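Holo-[acyl-carrier-protein] synthase (Neisseria meningitidis FAM18, PDB 5SUV) is a small alpha/beta member of the 4'-phosphopantetheinyl transferase superfamily that binds coenzyme A. Local coordinates at residues A26-L38 with A71-A83. Residues are numbered along the deposited sequence; the frame is centred on the assembly and turned at random.
Sequences AFAGRILTPEELL and AVSFRNIGIGHDA. With COA (coenzyme A), chain F.
Ile31 lays its methyl CD1 over the centre of the Phe74 ring, 3.9 Å from its centroid and only 4° off the ring normal, a CH-pi contact. CG2 of Ile31 reaches CD1 of the same ring. Both residues line one coenzyme A pocket; His81 NE2, at the far end of strand 77-81, donates to O8A of another coenzyme A. Glu36 meets the middle of that strand: the N-H of Ile79 gives OE2 of Glu36 a 2.9 Å hydrogen bond, approaching from above the carboxylate plane. The other oxygen, OE1, accepts from Thr33 N at 3.0 Å, while Thr33 OG1 takes the N-H of Glu36 in a nearly straight bond (177°), completing a capping box at the start of helix 34-39. With chi1 at 72°, Thr33 puts OG1 between its backbone N and carbonyl, where it also donates to Glu35 OE1; the same rotation sets the methyl CG2 anti to the carbonyl carbon, against the carbonyl oxygens of Phe74, Arg75 (3.3 Å) and Ile77. Arg75, extended from CG to NE, reaches the last turn of helix 25-31, bringing NH2 to 3.0 Å from Gly29 O, with Arg30 CA over one guanidinium face. Lys57 of helix 46-63 forms a salt bridge with Glu36 OE1 and hydrogen-bonds, through NZ, to the carbonyl oxygens of Ile31, Phe74 and Ile77, tying both segments to that helix. Strand 77-81 pairs antiparallel with strand 87-91, whose Phe90 touches Thr33.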
loop_
_atom_site.group_PDB
_atom_site.type_symbol
_atom_site.label_atom_id
_atom_site.label_comp_id
_atom_site.label_asym_id
_atom_site.label_seq_id
_atom_site.Cartn_x
_atom_site.Cartn_y
_atom_site.Cartn_z
ATOM N N ALA A 26 -15.809 -2.204 -24.930
ATOM C CA ALA A 26 -15.342 -3.575 -24.732
ATOM C C ALA A 26 -14.346 -3.680 -23.583
ATOM O O ALA A 26 -14.183 -4.759 -22.996
ATOM C CB ALA A 26 -14.707 -4.099 -26.017
ATOM N N PHE A 27 -13.649 -2.592 -23.257
ATOM C CA PHE A 27 -12.771 -2.626 -22.095
ATOM C C PHE A 27 -13.583 -2.847 -20.827
ATOM O O PHE A 27 -13.349 -3.804 -20.083
ATOM C CB PHE A 27 -11.951 -1.341 -22.007
ATOM C CG PHE A 27 -11.075 -1.268 -20.792
ATOM C CD1 PHE A 27 -10.060 -2.186 -20.595
ATOM C CD2 PHE A 27 -11.263 -0.276 -19.851
ATOM C CE1 PHE A 27 -9.256 -2.118 -19.480
ATOM C CE2 PHE A 27 -10.458 -0.201 -18.735
ATOM C CZ PHE A 27 -9.455 -1.117 -18.548
ATOM N N ALA A 28 -14.567 -1.982 -20.574
ATOM C CA ALA A 28 -15.406 -2.158 -19.395
ATOM C C ALA A 28 -16.075 -3.527 -19.403
ATOM O O ALA A 28 -16.246 -4.151 -18.349
ATOM C CB ALA A 28 -16.455 -1.054 -19.324
ATOM N N GLY A 29 -16.457 -4.011 -20.585
ATOM C CA GLY A 29 -17.061 -5.326 -20.676
ATOM C C GLY A 29 -16.104 -6.444 -20.339
ATOM O O GLY A 29 -16.543 -7.539 -19.971
ATOM N N ARG A 30 -14.804 -6.188 -20.443
ATOM C CA ARG A 30 -13.812 -7.196 -20.133
ATOM C C ARG A 30 -13.437 -7.186 -18.654
ATOM O O ARG A 30 -13.138 -8.250 -18.094
ATOM C CB ARG A 30 -12.580 -6.980 -21.024
ATOM C CG ARG A 30 -11.509 -8.059 -20.929
ATOM C CD ARG A 30 -10.481 -7.955 -22.057
ATOM N NE ARG A 30 -11.054 -8.298 -23.363
ATOM C CZ ARG A 30 -11.351 -7.428 -24.330
ATOM N NH1 ARG A 30 -11.131 -6.127 -24.173
ATOM N NH2 ARG A 30 -11.872 -7.865 -25.471
ATOM N N ILE A 31 -13.494 -6.017 -18.002
ATOM C CA ILE A 31 -12.961 -5.836 -16.654
ATOM C C ILE A 31 -14.038 -5.972 -15.588
ATOM O O ILE A 31 -13.768 -6.446 -14.481
ATOM C CB ILE A 31 -12.281 -4.459 -16.528
ATOM C CG1 ILE A 31 -11.197 -4.311 -17.588
ATOM C CG2 ILE A 31 -11.707 -4.275 -15.133
ATOM C CD1 ILE A 31 -10.199 -5.397 -17.616
ATOM N N LEU A 32 -15.257 -5.556 -15.902
ATOM C CA LEU A 32 -16.323 -5.537 -14.912
ATOM C C LEU A 32 -17.064 -6.869 -14.898
ATOM O O LEU A 32 -17.188 -7.534 -15.930
ATOM C CB LEU A 32 -17.320 -4.426 -15.203
ATOM C CG LEU A 32 -16.733 -3.020 -15.279
ATOM C CD1 LEU A 32 -17.839 -2.038 -15.570
ATOM C CD2 LEU A 32 -15.994 -2.675 -13.975
ATOM N N THR A 33 -17.564 -7.241 -13.718
ATOM C CA THR A 33 -18.438 -8.408 -13.628
ATOM C C THR A 33 -19.803 -8.074 -14.217
ATOM O O THR A 33 -20.182 -6.904 -14.302
ATOM C CB THR A 33 -18.624 -8.870 -12.179
ATOM O OG1 THR A 33 -19.460 -7.944 -11.469
ATOM C CG2 THR A 33 -17.304 -8.994 -11.454
ATOM N N PRO A 34 -20.578 -9.093 -14.609
ATOM C CA PRO A 34 -21.946 -8.826 -15.079
ATOM C C PRO A 34 -22.735 -7.923 -14.147
ATOM O O PRO A 34 -23.508 -7.082 -14.616
ATOM C CB PRO A 34 -22.561 -10.230 -15.161
ATOM C CG PRO A 34 -21.411 -11.140 -15.345
ATOM C CD PRO A 34 -20.264 -10.528 -14.590
ATOM N N GLU A 35 -22.535 -8.051 -12.833
ATOM C CA GLU A 35 -23.252 -7.212 -11.880
ATOM C C GLU A 35 -22.796 -5.764 -11.982
ATOM O O GLU A 35 -23.616 -4.843 -12.091
ATOM C CB GLU A 35 -23.035 -7.729 -10.455
ATOM C CG GLU A 35 -23.545 -9.142 -10.198
ATOM C CD GLU A 35 -22.586 -10.231 -10.658
ATOM O OE1 GLU A 35 -21.443 -9.918 -11.049
ATOM O OE2 GLU A 35 -22.986 -11.415 -10.634
ATOM N N GLU A 36 -21.483 -5.544 -11.943
ATOM C CA GLU A 36 -20.963 -4.190 -12.059
ATOM C C GLU A 36 -21.328 -3.580 -13.401
ATOM O O GLU A 36 -21.546 -2.368 -13.503
ATOM C CB GLU A 36 -19.452 -4.193 -11.885
ATOM C CG GLU A 36 -18.979 -4.539 -10.497
ATOM C CD GLU A 36 -17.503 -4.830 -10.470
ATOM O OE1 GLU A 36 -16.967 -5.309 -11.488
ATOM O OE2 GLU A 36 -16.880 -4.586 -9.433
ATOM N N LEU A 37 -21.366 -4.404 -14.452
ATOM C CA LEU A 37 -21.598 -3.892 -15.796
ATOM C C LEU A 37 -22.998 -3.316 -15.934
ATOM O O LEU A 37 -23.222 -2.418 -16.752
ATOM C CB LEU A 37 -21.367 -5.007 -16.823
ATOM C CG LEU A 37 -21.361 -4.611 -18.300
ATOM C CD1 LEU A 37 -20.279 -3.574 -18.585
ATOM C CD2 LEU A 37 -21.163 -5.841 -19.173
ATOM N N LEU A 38 -23.948 -3.815 -15.143
ATOM C CA LEU A 38 -25.315 -3.315 -15.211
ATOM C C LEU A 38 -25.459 -1.961 -14.532
ATOM O O LEU A 38 -26.275 -1.145 -14.974
ATOM C CB LEU A 38 -26.272 -4.328 -14.578
ATOM C CG LEU A 38 -26.381 -5.670 -15.307
ATOM C CD1 LEU A 38 -27.196 -6.659 -14.488
ATOM C CD2 LEU A 38 -26.997 -5.486 -16.685
ATOM N N ALA A 71 -10.200 -19.102 -12.394
ATOM C CA ALA A 71 -11.373 -18.470 -11.807
ATOM C C ALA A 71 -11.043 -17.131 -11.182
ATOM O O ALA A 71 -11.959 -16.366 -10.879
ATOM C CB ALA A 71 -12.000 -19.387 -10.750
ATOM N N VAL A 72 -9.760 -16.841 -10.973
ATOM C CA VAL A 72 -9.345 -15.536 -10.490
ATOM C C VAL A 72 -9.342 -14.620 -11.704
ATOM O O VAL A 72 -8.287 -14.362 -12.299
ATOM C CB VAL A 72 -7.962 -15.590 -9.810
ATOM C CG1 VAL A 72 -7.588 -14.240 -9.232
ATOM C CG2 VAL A 72 -7.955 -16.617 -8.702
ATOM N N SER A 73 -10.520 -14.129 -12.071
ATOM C CA SER A 73 -10.717 -13.344 -13.280
ATOM C C SER A 73 -11.411 -12.027 -12.960
ATOM O O SER A 73 -12.070 -11.866 -11.926
ATOM C CB SER A 73 -11.532 -14.121 -14.309
ATOM O OG SER A 73 -12.799 -14.471 -13.782
ATOM N N PHE A 74 -11.269 -11.073 -13.883
ATOM C CA PHE A 74 -11.965 -9.805 -13.717
ATOM C C PHE A 74 -13.459 -10.017 -13.555
ATOM O O PHE A 74 -14.108 -9.315 -12.771
ATOM C CB PHE A 74 -11.693 -8.896 -14.911
ATOM C CG PHE A 74 -10.264 -8.460 -15.017
ATOM C CD1 PHE A 74 -9.746 -7.528 -14.145
ATOM C CD2 PHE A 74 -9.452 -8.981 -15.999
ATOM C CE1 PHE A 74 -8.424 -7.112 -14.255
ATOM C CE2 PHE A 74 -8.135 -8.576 -16.114
ATOM C CZ PHE A 74 -7.618 -7.650 -15.239
ATOM N N ARG A 75 -14.024 -10.970 -14.295
ATOM C CA ARG A 75 -15.468 -11.163 -14.275
ATOM C C ARG A 75 -15.962 -11.901 -13.037
ATOM O O ARG A 75 -17.184 -11.943 -12.822
ATOM C CB ARG A 75 -15.934 -11.923 -15.516
ATOM C CG ARG A 75 -15.954 -11.091 -16.773
ATOM C CD ARG A 75 -16.665 -11.831 -17.889
ATOM N NE ARG A 75 -16.692 -11.053 -19.123
ATOM C CZ ARG A 75 -15.700 -11.010 -20.010
ATOM N NH1 ARG A 75 -14.583 -11.699 -19.810
ATOM N NH2 ARG A 75 -15.825 -10.272 -21.103
ATOM N N ASN A 76 -15.051 -12.424 -12.207
ATOM C CA ASN A 76 -15.409 -13.077 -10.956
ATOM C C ASN A 76 -15.068 -12.250 -9.726
ATOM O O ASN A 76 -15.483 -12.622 -8.624
ATOM C CB ASN A 76 -14.710 -14.447 -10.829
ATOM C CG ASN A 76 -15.471 -15.569 -11.540
ATOM O OD1 ASN A 76 -16.657 -15.436 -11.861
ATOM N ND2 ASN A 76 -14.779 -16.661 -11.810
ATOM N N ILE A 77 -14.328 -11.153 -9.868
ATOM C CA ILE A 77 -13.899 -10.339 -8.732
ATOM C C ILE A 77 -14.720 -9.055 -8.761
ATOM O O ILE A 77 -14.445 -8.154 -9.559
ATOM C CB ILE A 77 -12.407 -10.013 -8.791
ATOM C CG1 ILE A 77 -11.532 -11.269 -8.857
ATOM C CG2 ILE A 77 -12.039 -9.133 -7.602
ATOM C CD1 ILE A 77 -10.143 -10.963 -9.401
ATOM N N GLY A 78 -15.703 -8.946 -7.868
ATOM C CA GLY A 78 -16.580 -7.791 -7.803
ATOM C C GLY A 78 -16.269 -6.914 -6.603
ATOM O O GLY A 78 -15.785 -7.391 -5.576
ATOM N N ILE A 79 -16.546 -5.619 -6.736
ATOM C CA ILE A 79 -16.377 -4.671 -5.641
ATOM C C ILE A 79 -17.748 -4.124 -5.258
ATOM O O ILE A 79 -18.492 -3.631 -6.117
ATOM C CB ILE A 79 -15.400 -3.532 -6.011
ATOM C CG1 ILE A 79 -13.962 -4.052 -6.087
ATOM C CG2 ILE A 79 -15.443 -2.435 -4.975
ATOM C CD1 ILE A 79 -13.614 -4.802 -7.354
ATOM N N GLY A 80 -18.087 -4.244 -3.974
ATOM C CA GLY A 80 -19.224 -3.565 -3.381
ATOM C C GLY A 80 -18.798 -2.685 -2.225
ATOM O O GLY A 80 -17.600 -2.489 -2.018
ATOM N N HIS A 81 -19.752 -2.156 -1.458
ATOM C CA HIS A 81 -19.433 -1.332 -0.299
ATOM C C HIS A 81 -20.431 -1.629 0.809
ATOM O O HIS A 81 -21.605 -1.895 0.544
ATOM C CB HIS A 81 -19.475 0.168 -0.634
ATOM C CG HIS A 81 -18.560 0.573 -1.748
ATOM N ND1 HIS A 81 -18.869 0.373 -3.076
ATOM C CD2 HIS A 81 -17.352 1.183 -1.729
ATOM C CE1 HIS A 81 -17.885 0.833 -3.830
ATOM N NE2 HIS A 81 -16.953 1.331 -3.036
ATOM N N ASP A 82 -19.968 -1.569 2.057
ATOM C CA ASP A 82 -20.862 -1.786 3.189
ATOM C C ASP A 82 -21.604 -0.491 3.518
ATOM O O ASP A 82 -21.477 0.523 2.825
ATOM C CB ASP A 82 -20.094 -2.321 4.397
ATOM C CG ASP A 82 -19.218 -1.263 5.069
ATOM O OD1 ASP A 82 -19.236 -0.084 4.644
ATOM O OD2 ASP A 82 -18.518 -1.620 6.045
ATOM N N ALA A 83 -22.367 -0.511 4.614
ATOM C CA ALA A 83 -23.242 0.610 4.944
ATOM C C ALA A 83 -22.464 1.912 5.089
ATOM O O ALA A 83 -22.970 2.985 4.738
ATOM C CB ALA A 83 -24.010 0.313 6.230
HETATM N N1A COA F . -14.065 2.766 5.464
HETATM C C2A COA F . -13.074 2.402 4.639
HETATM N N3A COA F . -12.845 2.854 3.437
HETATM C C4A COA F . -13.761 3.825 2.975
HETATM C C5A COA F . -14.879 4.300 3.723
HETATM C C6A COA F . -14.968 3.720 4.981
HETATM N N6A COA F . -15.950 4.081 5.771
HETATM N N7A COA F . -15.544 5.176 3.103
HETATM C C8A COA F . -14.917 5.271 1.962
HETATM N N9A COA F . -13.831 4.483 1.838
HETATM C C1B COA F . -12.975 4.364 0.719
HETATM C C2B COA F . -13.815 3.968 -0.599
HETATM O O2B COA F . -13.255 2.927 -1.309
HETATM C C3B COA F . -13.647 5.273 -1.373
HETATM O O3B COA F . -13.591 5.114 -2.700
HETATM P P3B COA F . -14.990 4.248 -3.392
HETATM O O7A COA F . -14.827 4.819 -4.661
HETATM O O8A COA F . -14.600 2.835 -3.239
HETATM O O9A COA F . -16.046 4.732 -2.495
HETATM C C4B COA F . -12.259 5.679 -0.828
HETATM O O4B COA F . -12.415 5.573 0.536
HETATM C C5B COA F . -11.887 7.074 -1.198
HETATM O O5B COA F . -10.524 7.237 -0.797
HETATM P P1A COA F . -10.082 8.746 -0.636
HETATM O O1A COA F . -10.279 9.507 -1.892
HETATM O O2A COA F . -8.841 8.770 0.181
HETATM O O3A COA F . -11.317 9.331 0.251
HETATM P P2A COA F . -11.243 10.824 0.596
HETATM O O4A COA F . -9.945 11.233 1.021
HETATM O O5A COA F . -12.036 11.728 -0.324
HETATM O O6A COA F . -12.132 10.807 1.983
HETATM C CBP COA F . -12.377 9.706 4.034
HETATM C CCP COA F . -11.472 10.015 2.891
HETATM C CDP COA F . -13.238 8.637 3.591
HETATM C CEP COA F . -11.580 9.189 5.201
HETATM C CAP COA F . -13.222 10.926 4.516
HETATM O OAP COA F . -13.968 10.614 5.628
HETATM C C9P COA F . -12.391 12.154 4.939
HETATM O O9P COA F . -11.896 12.165 6.056
HETATM N N8P COA F . -12.277 13.263 4.047
HETATM C C7P COA F . -11.484 14.497 4.384
HETATM C C6P COA F . -11.489 14.820 5.865
HETATM C C5P COA F . -11.568 16.321 6.090
HETATM O O5P COA F . -12.290 16.779 6.911
HETATM N N4P COA F . -10.762 17.174 5.341
HETATM C C3P COA F . -10.849 18.618 5.558
HETATM C C2P COA F . -9.882 19.098 6.609
HETATM S S1P COA F . -10.726 19.489 8.198
#